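CrtC domain-containing protein (Fusarium vanettenii 77-13-4, PDB 7A0Q) probably hydrates the isoflavonoid phytoalexin kievitone, as a secreted fungal kievitone hydratase built from two lipocalin-like domains. Local coordinates at residues 260-273 with 282-294. Numbering follows the deposited sequence.
Sequences LVLPLEFTPIYKRT and TYPLDWKLKISGF. With NAG (2-acetamido-2-deoxy-beta-D-glucopyranose), chain C.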
ATOM      1  N   LEU A 260     -10.375 -14.139   5.401  1.00 14.27           N
ATOM      2  CA  LEU A 260     -10.346 -15.183   4.378  1.00 14.41           C
ATOM      3  C   LEU A 260      -8.955 -15.246   3.761  1.00 15.56           C
ATOM      4  O   LEU A 260      -8.378 -14.217   3.409  1.00 16.62           O
ATOM      5  CB  LEU A 260     -11.390 -14.916   3.285  1.00 16.12           C
ATOM      6  CG  LEU A 260     -12.714 -14.335   3.793  1.00 19.27           C
ATOM      7  CD1 LEU A 260     -13.661 -14.039   2.629  1.00 18.99           C
ATOM      8  CD2 LEU A 260     -13.356 -15.285   4.794  1.00 18.87           C
ATOM      9  N   VAL A 261      -8.415 -16.453   3.635  1.00 14.20           N
ATOM     10  CA  VAL A 261      -7.123 -16.672   2.993  1.00 13.44           C
ATOM     11  C   VAL A 261      -7.386 -17.586   1.796  1.00 13.59           C
ATOM     12  O   VAL A 261      -7.613 -18.793   1.951  1.00 15.84           O
ATOM     13  CB  VAL A 261      -6.106 -17.268   3.970  1.00 14.09           C
ATOM     14  CG1 VAL A 261      -4.737 -17.383   3.300  1.00 16.23           C
ATOM     15  CG2 VAL A 261      -6.048 -16.387   5.244  1.00 15.63           C
ATOM     16  N   LEU A 262      -7.383 -17.005   0.592  1.00 14.71           N
ATOM     17  CA  LEU A 262      -7.970 -17.668  -0.572  1.00 15.74           C
ATOM     18  C   LEU A 262      -7.003 -17.661  -1.746  1.00 16.47           C
ATOM     19  O   LEU A 262      -6.383 -16.636  -2.038  1.00 17.06           O
ATOM     20  CB  LEU A 262      -9.276 -16.974  -1.001  1.00 15.14           C
ATOM     21  CG  LEU A 262     -10.302 -16.714   0.109  1.00 15.05           C
ATOM     22  CD1 LEU A 262     -11.480 -15.908  -0.428  1.00 20.55           C
ATOM     23  CD2 LEU A 262     -10.782 -18.031   0.705  1.00 16.95           C
ATOM     24  N   PRO A 263      -6.854 -18.789  -2.440  1.00 15.70           N
ATOM     25  CA  PRO A 263      -6.092 -18.784  -3.694  1.00 16.07           C
ATOM     26  C   PRO A 263      -6.776 -17.920  -4.742  1.00 16.30           C
ATOM     27  O   PRO A 263      -7.992 -17.719  -4.716  1.00 17.80           O
ATOM     28  CB  PRO A 263      -6.089 -20.260  -4.122  1.00 17.93           C
ATOM     29  CG  PRO A 263      -6.494 -21.041  -2.916  1.00 24.81           C
ATOM     30  CD  PRO A 263      -7.387 -20.121  -2.116  1.00 16.53           C
ATOM     31  N   LEU A 264      -5.986 -17.436  -5.700  1.00 16.05           N
ATOM     32  CA  LEU A 264      -6.544 -16.672  -6.813  1.00 17.31           C
ATOM     33  C   LEU A 264      -5.821 -17.018  -8.112  1.00 16.62           C
ATOM     34  O   LEU A 264      -4.708 -17.545  -8.113  1.00 17.67           O
ATOM     35  CB  LEU A 264      -6.492 -15.150  -6.561  1.00 18.30           C
ATOM     36  CG  LEU A 264      -5.126 -14.466  -6.436  1.00 15.22           C
ATOM     37  CD1 LEU A 264      -4.476 -14.154  -7.782  1.00 15.71           C
ATOM     38  CD2 LEU A 264      -5.250 -13.188  -5.606  1.00 16.73           C
ATOM     39  N   GLU A 265      -6.485 -16.715  -9.220  1.00 18.36           N
ATOM     40  CA  GLU A 265      -5.888 -16.776 -10.550  1.00 21.21           C
ATOM     41  C   GLU A 265      -5.653 -15.353 -11.036  1.00 19.30           C
ATOM     42  O   GLU A 265      -6.551 -14.511 -10.949  1.00 20.24           O
ATOM     43  CB  GLU A 265      -6.791 -17.538 -11.525  1.00 21.38           C
ATOM     44  CG  GLU A 265      -7.040 -18.974 -11.120  1.00 26.51           C
ATOM     45  CD  GLU A 265      -7.994 -19.688 -12.059  1.00 41.49           C
ATOM     46  OE1 GLU A 265      -8.325 -19.116 -13.119  1.00 42.39           O
ATOM     47  OE2 GLU A 265      -8.405 -20.820 -11.730  1.00 39.24           O
ATOM     48  N   PHE A 266      -4.454 -15.098 -11.561  1.00 19.22           N
ATOM     49  CA  PHE A 266      -3.988 -13.763 -11.910  1.00 21.00           C
ATOM     50  C   PHE A 266      -3.732 -13.698 -13.407  1.00 20.43           C
ATOM     51  O   PHE A 266      -3.014 -14.544 -13.944  1.00 21.84           O
ATOM     52  CB  PHE A 266      -2.709 -13.448 -11.126  1.00 21.95           C
ATOM     53  CG  PHE A 266      -1.924 -12.262 -11.635  1.00 20.32           C
ATOM     54  CD1 PHE A 266      -2.261 -10.967 -11.258  1.00 19.87           C
ATOM     55  CD2 PHE A 266      -0.791 -12.453 -12.422  1.00 20.59           C
ATOM     56  CE1 PHE A 266      -1.512  -9.884 -11.698  1.00 21.46           C
ATOM     57  CE2 PHE A 266      -0.041 -11.372 -12.864  1.00 24.05           C
ATOM     58  CZ  PHE A 266      -0.393 -10.093 -12.499  1.00 22.18           C
ATOM     59  N   THR A 267      -4.307 -12.703 -14.073  1.00 20.58           N
ATOM     60  CA  THR A 267      -4.092 -12.513 -15.509  1.00 22.70           C
ATOM     61  C   THR A 267      -3.696 -11.070 -15.773  1.00 19.59           C
ATOM     62  O   THR A 267      -4.551 -10.167 -15.662  1.00 22.88           O
ATOM     63  CB  THR A 267      -5.336 -12.869 -16.315  1.00 24.53           C
ATOM     64  OG1 THR A 267      -5.679 -14.240 -16.085  1.00 24.35           O
ATOM     65  CG2 THR A 267      -5.064 -12.675 -17.819  1.00 27.50           C
ATOM     66  N   PRO A 268      -2.440 -10.798 -16.109  1.00 22.44           N
ATOM     67  CA  PRO A 268      -2.074  -9.442 -16.528  1.00 22.04           C
ATOM     68  C   PRO A 268      -2.437  -9.237 -17.992  1.00 25.70           C
ATOM     69  O   PRO A 268      -2.240 -10.120 -18.832  1.00 28.21           O
ATOM     70  CB  PRO A 268      -0.559  -9.409 -16.311  1.00 23.35           C
ATOM     71  CG  PRO A 268      -0.137 -10.841 -16.578  1.00 27.62           C
ATOM     72  CD  PRO A 268      -1.293 -11.725 -16.149  1.00 24.01           C
ATOM     73  N   ILE A 269      -2.978  -8.062 -18.294  1.00 25.19           N
ATOM     74  CA  ILE A 269      -3.496  -7.760 -19.624  1.00 25.53           C
ATOM     75  C   ILE A 269      -2.691  -6.609 -20.205  1.00 27.59           C
ATOM     76  O   ILE A 269      -2.546  -5.559 -19.567  1.00 25.22           O
ATOM     77  CB  ILE A 269      -4.998  -7.432 -19.578  1.00 21.91           C
ATOM     78  CG1 ILE A 269      -5.771  -8.643 -19.050  1.00 24.71           C
ATOM     79  CG2 ILE A 269      -5.512  -7.061 -20.969  1.00 26.48           C
ATOM     80  CD1 ILE A 269      -7.180  -8.345 -18.633  1.00 26.74           C
ATOM     81  N   TYR A 270      -2.161  -6.815 -21.413  1.00 29.71           N
ATOM     82  CA  TYR A 270      -1.228  -5.874 -22.017  1.00 30.21           C
ATOM     83  C   TYR A 270      -1.817  -5.150 -23.225  1.00 30.01           C
ATOM     84  O   TYR A 270      -1.064  -4.619 -24.048  1.00 32.63           O
ATOM     85  CB  TYR A 270       0.067  -6.587 -22.407  1.00 34.11           C
ATOM     86  CG  TYR A 270       0.929  -7.049 -21.248  1.00 29.60           C
ATOM     87  CD1 TYR A 270       0.663  -8.247 -20.592  1.00 28.93           C
ATOM     88  CD2 TYR A 270       2.022  -6.301 -20.825  1.00 29.25           C
ATOM     89  CE1 TYR A 270       1.463  -8.682 -19.541  1.00 26.53           C
ATOM     90  CE2 TYR A 270       2.823  -6.727 -19.778  1.00 29.80           C
ATOM     91  CZ  TYR A 270       2.537  -7.916 -19.139  1.00 29.34           C
ATOM     92  OH  TYR A 270       3.337  -8.333 -18.100  1.00 33.15           O
ATOM     93  N   LYS A 271      -3.146  -5.113 -23.356  1.00 30.32           N
ATOM     94  CA  LYS A 271      -3.749  -4.240 -24.358  1.00 31.49           C
ATOM     95  C   LYS A 271      -3.301  -2.800 -24.150  1.00 37.51           C
ATOM     96  O   LYS A 271      -3.014  -2.083 -25.115  1.00 35.98           O
ATOM     97  CB  LYS A 271      -5.273  -4.336 -24.313  1.00 32.12           C
ATOM     98  CG  LYS A 271      -5.845  -5.676 -24.746  1.00 33.98           C
ATOM     99  CD  LYS A 271      -7.170  -5.958 -24.048  1.00 46.94           C
ATOM    100  CE  LYS A 271      -8.347  -5.891 -25.014  1.00 56.14           C
ATOM    101  NZ  LYS A 271      -9.645  -6.176 -24.333  1.00 55.42           N
ATOM    102  N   ARG A 272      -3.223  -2.369 -22.893  1.00 31.26           N
ATOM    103  CA  ARG A 272      -2.671  -1.077 -22.512  1.00 29.62           C
ATOM    104  C   ARG A 272      -1.422  -1.313 -21.678  1.00 30.26           C
ATOM    105  O   ARG A 272      -1.397  -2.202 -20.821  1.00 26.90           O
ATOM    106  CB  ARG A 272      -3.667  -0.250 -21.705  1.00 29.53           C
ATOM    107  CG  ARG A 272      -5.032  -0.084 -22.341  1.00 30.84           C
ATOM    108  CD  ARG A 272      -5.874   0.908 -21.556  1.00 32.86           C
ATOM    109  NE  ARG A 272      -5.947   0.561 -20.140  1.00 37.62           N
ATOM    110  CZ  ARG A 272      -5.879   1.444 -19.148  1.00 38.06           C
ATOM    111  NH1 ARG A 272      -5.735   2.734 -19.416  1.00 33.44           N
ATOM    112  NH2 ARG A 272      -5.955   1.038 -17.887  1.00 30.38           N
ATOM    113  N   THR A 273      -0.380  -0.534 -21.940  1.00 28.00           N
ATOM    114  CA  THR A 273       0.883  -0.719 -21.248  1.00 25.56           C
ATOM    115  C   THR A 273       1.471   0.634 -20.892  1.00 31.29           C
ATOM    116  O   THR A 273       1.078   1.671 -21.431  1.00 29.90           O
ATOM    117  CB  THR A 273       1.901  -1.512 -22.086  1.00 35.00           C
ATOM    118  OG1 THR A 273       2.154  -0.823 -23.318  1.00 34.38           O
ATOM    119  CG2 THR A 273       1.402  -2.923 -22.376  1.00 33.14           C
ATOM    120  N   THR A 282       8.070  -3.323 -19.183  1.00 30.12           N
ATOM    121  CA  THR A 282       6.783  -2.835 -19.662  1.00 28.69           C
ATOM    122  C   THR A 282       5.704  -3.270 -18.680  1.00 33.22           C
ATOM    123  O   THR A 282       5.489  -4.473 -18.486  1.00 35.93           O
ATOM    124  CB  THR A 282       6.467  -3.391 -21.049  1.00 38.78           C
ATOM    125  OG1 THR A 282       7.583  -3.171 -21.917  1.00 44.36           O
ATOM    126  CG2 THR A 282       5.230  -2.729 -21.624  1.00 34.17           C
ATOM    127  N   TYR A 283       5.014  -2.300 -18.080  1.00 26.36           N
ATOM    128  CA  TYR A 283       3.966  -2.661 -17.130  1.00 26.60           C
ATOM    129  C   TYR A 283       2.638  -2.888 -17.848  1.00 28.19           C
ATOM    130  O   TYR A 283       2.259  -2.094 -18.710  1.00 27.69           O
ATOM    131  CB  TYR A 283       3.771  -1.562 -16.088  1.00 24.76           C
ATOM    132  CG  TYR A 283       5.009  -1.190 -15.309  1.00 22.82           C
ATOM    133  CD1 TYR A 283       5.569  -2.068 -14.388  1.00 26.43           C
ATOM    134  CD2 TYR A 283       5.611   0.051 -15.483  1.00 21.59           C
ATOM    135  CE1 TYR A 283       6.701  -1.719 -13.669  1.00 23.38           C
ATOM    136  CE2 TYR A 283       6.743   0.402 -14.773  1.00 22.73           C
ATOM    137  CZ  TYR A 283       7.278  -0.478 -13.861  1.00 22.57           C
ATOM    138  OH  TYR A 283       8.400  -0.117 -13.158  1.00 21.94           O
ATOM    139  N   PRO A 284       1.901  -3.942 -17.498  1.00 23.69           N
ATOM    140  CA  PRO A 284       0.502  -4.031 -17.921  1.00 24.05           C
ATOM    141  C   PRO A 284      -0.339  -3.021 -17.154  1.00 22.82           C
ATOM    142  O   PRO A 284       0.020  -2.585 -16.057  1.00 24.70           O
ATOM    143  CB  PRO A 284       0.116  -5.465 -17.555  1.00 25.69           C
ATOM    144  CG  PRO A 284       0.970  -5.759 -16.345  1.00 24.01           C
ATOM    145  CD  PRO A 284       2.265  -5.013 -16.549  1.00 24.94           C
ATOM    146  N   LEU A 285      -1.480  -2.648 -17.741  1.00 20.76           N
ATOM    147  CA  LEU A 285      -2.344  -1.628 -17.151  1.00 23.69           C
ATOM    148  C   LEU A 285      -3.768  -2.114 -16.897  1.00 20.85           C
ATOM    149  O   LEU A 285      -4.615  -1.319 -16.490  1.00 24.11           O
ATOM    150  CB  LEU A 285      -2.375  -0.372 -18.027  1.00 26.53           C
ATOM    151  CG  LEU A 285      -1.090   0.450 -18.069  1.00 24.05           C
ATOM    152  CD1 LEU A 285      -1.328   1.736 -18.840  1.00 23.17           C
ATOM    153  CD2 LEU A 285      -0.588   0.778 -16.654  1.00 21.91           C
ATOM    154  N   ASP A 286      -4.053  -3.395 -17.122  1.00 21.45           N
ATOM    155  CA  ASP A 286      -5.337  -3.986 -16.772  1.00 21.76           C
ATOM    156  C   ASP A 286      -5.078  -5.403 -16.288  1.00 20.99           C
ATOM    157  O   ASP A 286      -4.056  -6.002 -16.616  1.00 22.52           O
ATOM    158  CB  ASP A 286      -6.318  -4.000 -17.960  1.00 24.17           C
ATOM    159  CG  ASP A 286      -6.616  -2.603 -18.480  1.00 27.37           C
ATOM    160  OD1 ASP A 286      -7.565  -1.964 -17.982  1.00 26.44           O
ATOM    161  OD2 ASP A 286      -5.882  -2.134 -19.373  1.00 27.47           O
ATOM    162  N   TRP A 287      -6.008  -5.923 -15.485  1.00 19.55           N
ATOM    163  CA  TRP A 287      -5.838  -7.236 -14.871  1.00 23.86           C
ATOM    164  C   TRP A 287      -7.193  -7.903 -14.701  1.00 18.63           C
ATOM    165  O   TRP A 287      -8.236  -7.245 -14.626  1.00 20.66           O
ATOM    166  CB  TRP A 287      -5.147  -7.151 -13.487  1.00 20.87           C
ATOM    167  CG  TRP A 287      -3.809  -6.492 -13.505  1.00 21.92           C
ATOM    168  CD1 TRP A 287      -2.590  -7.102 -13.565  1.00 20.27           C
ATOM    169  CD2 TRP A 287      -3.552  -5.087 -13.469  1.00 20.43           C
ATOM    170  NE1 TRP A 287      -1.591  -6.160 -13.583  1.00 21.23           N
ATOM    171  CE2 TRP A 287      -2.156  -4.914 -13.523  1.00 18.04           C
ATOM    172  CE3 TRP A 287      -4.371  -3.956 -13.396  1.00 18.34           C
ATOM    173  CZ2 TRP A 287      -1.558  -3.652 -13.517  1.00 20.32           C
ATOM    174  CZ3 TRP A 287      -3.776  -2.707 -13.386  1.00 18.76           C
ATOM    175  CH2 TRP A 287      -2.381  -2.567 -13.445  1.00 17.94           C
ATOM    176  N   LYS A 288      -7.157  -9.229 -14.600  1.00 20.74           N
ATOM    177  CA  LYS A 288      -8.263 -10.008 -14.071  1.00 21.67           C
ATOM    178  C   LYS A 288      -7.786 -10.795 -12.859  1.00 20.30           C
ATOM    179  O   LYS A 288      -6.673 -11.335 -12.862  1.00 22.03           O
ATOM    180  CB  LYS A 288      -8.836 -10.965 -15.130  1.00 24.24           C
ATOM    181  CG  LYS A 288      -9.727 -10.272 -16.156  1.00 34.47           C
ATOM    182  CD  LYS A 288     -10.341 -11.260 -17.144  1.00 41.15           C
ATOM    183  CE  LYS A 288     -10.349 -10.696 -18.559  1.00 50.64           C
ATOM    184  NZ  LYS A 288     -11.400 -11.320 -19.419  1.00 56.42           N
ATOM    185  N   LEU A 289      -8.632 -10.854 -11.829  1.00 21.35           N
ATOM    186  CA  LEU A 289      -8.413 -11.712 -10.672  1.00 21.06           C
ATOM    187  C   LEU A 289      -9.643 -12.576 -10.472  1.00 19.81           C
ATOM    188  O   LEU A 289     -10.768 -12.071 -10.484  1.00 25.22           O
ATOM    189  CB  LEU A 289      -8.159 -10.906  -9.397  1.00 22.63           C
ATOM    190  CG  LEU A 289      -6.939  -9.987  -9.363  1.00 19.85           C
ATOM    191  CD1 LEU A 289      -7.023  -9.043  -8.162  1.00 22.01           C
ATOM    192  CD2 LEU A 289      -5.649 -10.784  -9.319  1.00 21.71           C
ATOM    193  N   LYS A 290      -9.427 -13.866 -10.270  1.00 18.79           N
ATOM    194  CA  LYS A 290     -10.484 -14.797  -9.894  1.00 20.90           C
ATOM    195  C   LYS A 290     -10.103 -15.303  -8.508  1.00 21.34           C
ATOM    196  O   LYS A 290      -9.158 -16.082  -8.384  1.00 20.25           O
ATOM    197  CB  LYS A 290     -10.567 -15.935 -10.907  1.00 24.74           C
ATOM    198  CG  LYS A 290     -11.515 -17.054 -10.572  1.00 37.20           C
ATOM    199  CD  LYS A 290     -11.935 -17.787 -11.839  1.00 41.66           C
ATOM    200  CE  LYS A 290     -13.196 -18.591 -11.608  1.00 48.17           C
ATOM    201  NZ  LYS A 290     -14.175 -17.810 -10.804  1.00 51.10           N
ATOM    202  N   ILE A 291     -10.791 -14.840  -7.465  1.00 21.19           N
ATOM    203  CA  ILE A 291     -10.469 -15.234  -6.093  1.00 17.84           C
ATOM    204  C   ILE A 291     -11.366 -16.408  -5.702  1.00 19.20           C
ATOM    205  O   ILE A 291     -12.596 -16.273  -5.661  1.00 19.98           O
ATOM    206  CB  ILE A 291     -10.614 -14.055  -5.115  1.00 18.80           C
ATOM    207  CG1 ILE A 291      -9.735 -12.888  -5.586  1.00 18.27           C
ATOM    208  CG2 ILE A 291     -10.208 -14.502  -3.700  1.00 19.86           C
ATOM    209  CD1 ILE A 291      -9.857 -11.603  -4.732  1.00 18.04           C
ATOM    210  N   SER A 292     -10.740 -17.550  -5.399  1.00 18.72           N
ATOM    211  CA  SER A 292     -11.450 -18.822  -5.278  1.00 19.64           C
ATOM    212  C   SER A 292     -12.538 -18.747  -4.221  1.00 22.34           C
ATOM    213  O   SER A 292     -12.268 -18.437  -3.054  1.00 19.66           O
ATOM    214  CB  SER A 292     -10.469 -19.943  -4.934  1.00 20.48           C
ATOM    215  OG  SER A 292     -11.105 -21.220  -4.959  1.00 20.85           O
ATOM    216  N   GLY A 293     -13.769 -19.049  -4.633  1.00 23.31           N
ATOM    217  CA  GLY A 293     -14.895 -19.080  -3.728  1.00 21.93           C
ATOM    218  C   GLY A 293     -15.449 -17.725  -3.352  1.00 24.97           C
ATOM    219  O   GLY A 293     -16.405 -17.662  -2.569  1.00 29.10           O
ATOM    220  N   PHE A 294     -14.890 -16.640  -3.890  1.00 21.99           N
ATOM    221  CA  PHE A 294     -15.233 -15.293  -3.446  1.00 19.94           C
ATOM    222  C   PHE A 294     -15.776 -14.428  -4.575  1.00 23.96           C
ATOM    223  O   PHE A 294     -16.887 -13.903  -4.451  1.00 23.84           O
ATOM    224  CB  PHE A 294     -14.002 -14.635  -2.802  1.00 19.59           C
ATOM    225  CG  PHE A 294     -14.286 -13.293  -2.184  1.00 19.74           C
ATOM    226  CD1 PHE A 294     -14.897 -13.203  -0.941  1.00 19.05           C
ATOM    227  CD2 PHE A 294     -13.951 -12.119  -2.844  1.00 20.55           C
ATOM    228  CE1 PHE A 294     -15.167 -11.973  -0.370  1.00 21.78           C
ATOM    229  CE2 PHE A 294     -14.216 -10.885  -2.274  1.00 22.04           C
ATOM    230  CZ  PHE A 294     -14.827 -10.810  -1.033  1.00 19.00           C
TER
HETATM  231  C1  NAG C   2       5.950 -12.498 -17.823  1.00 24.01           C
HETATM  232  C2  NAG C   2       6.484 -13.681 -18.616  1.00 28.02           C
HETATM  233  C3  NAG C   2       6.193 -13.486 -20.099  1.00 31.40           C
HETATM  234  C4  NAG C   2       4.710 -13.210 -20.314  1.00 26.75           C
HETATM  235  C5  NAG C   2       4.224 -12.087 -19.393  1.00 28.38           C
HETATM  236  C6  NAG C   2       2.722 -11.925 -19.415  1.00 31.66           C
HETATM  237  C7  NAG C   2       8.400 -14.646 -17.424  1.00 29.05           C
HETATM  238  C8  NAG C   2       9.891 -14.712 -17.331  1.00 31.19           C
HETATM  239  N2  NAG C   2       7.909 -13.858 -18.388  1.00 29.75           N
HETATM  240  O3  NAG C   2       6.573 -14.666 -20.802  1.00 36.60           O
HETATM  241  O4  NAG C   2       4.472 -12.838 -21.667  1.00 29.71           O
HETATM  242  O5  NAG C   2       4.579 -12.377 -18.033  1.00 29.54           O
HETATM  243  O6  NAG C   2       2.079 -13.067 -18.867  1.00 39.30           O
HETATM  244  O7  NAG C   2       7.670 -15.278 -16.661  1.00 35.90           O
HETATM  245  O   HOH W   1       5.410  -6.954 -17.852  1.00 38.13           O
HETATM  246  O   HOH W   2      -4.225  -3.861 -20.767  1.00 27.04           O
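Pro284 lies flat against the ring of Tyr270, its CB 3.7 Å from the ring centroid and 10° off the normal, a CH-pi contact. In the plane of that ring a water bridges Tyr270 OH to the carbonyl oxygen of Thr282. C6 of an N-linked glycan sugar comes within 3.5 Å of Tyr270 CE1 on the side away from Pro284, out of the ring plane. Beyond the beta bulge after Ile269, the Arg272 chain folds at chi3 (-53°) so that NE gives a nearly straight 2.8 Å bond to the syn lone pair of Asp286 OD2, a salt bridge lying close to the guanidinium plane; Leu285 CB covers one guanidinium face. Ser300 holds the other carboxylate oxygen, OD1, which should fix the carboxylate's rotation. Phe266 and Trp287 run side by side, rim to rim with planes at 33°, CE1 of Phe266 3.5 Å from CD1 of Trp287. Leu289 CD2 touches the Phe266 edge and also Leu264 CD1. Backbone hydrogen bonds join the antiparallel strands from Pro263 with Ser292 to Ile269 with Asp286. The two form a hairpin of the eight-stranded, lipocalin-like barrel: 259-275 is flanked by 245-253, 282-291 by 295-308, and Trp287 reaches Phe222 edge-to-face and Val339 and Ile341 of strand 331-343.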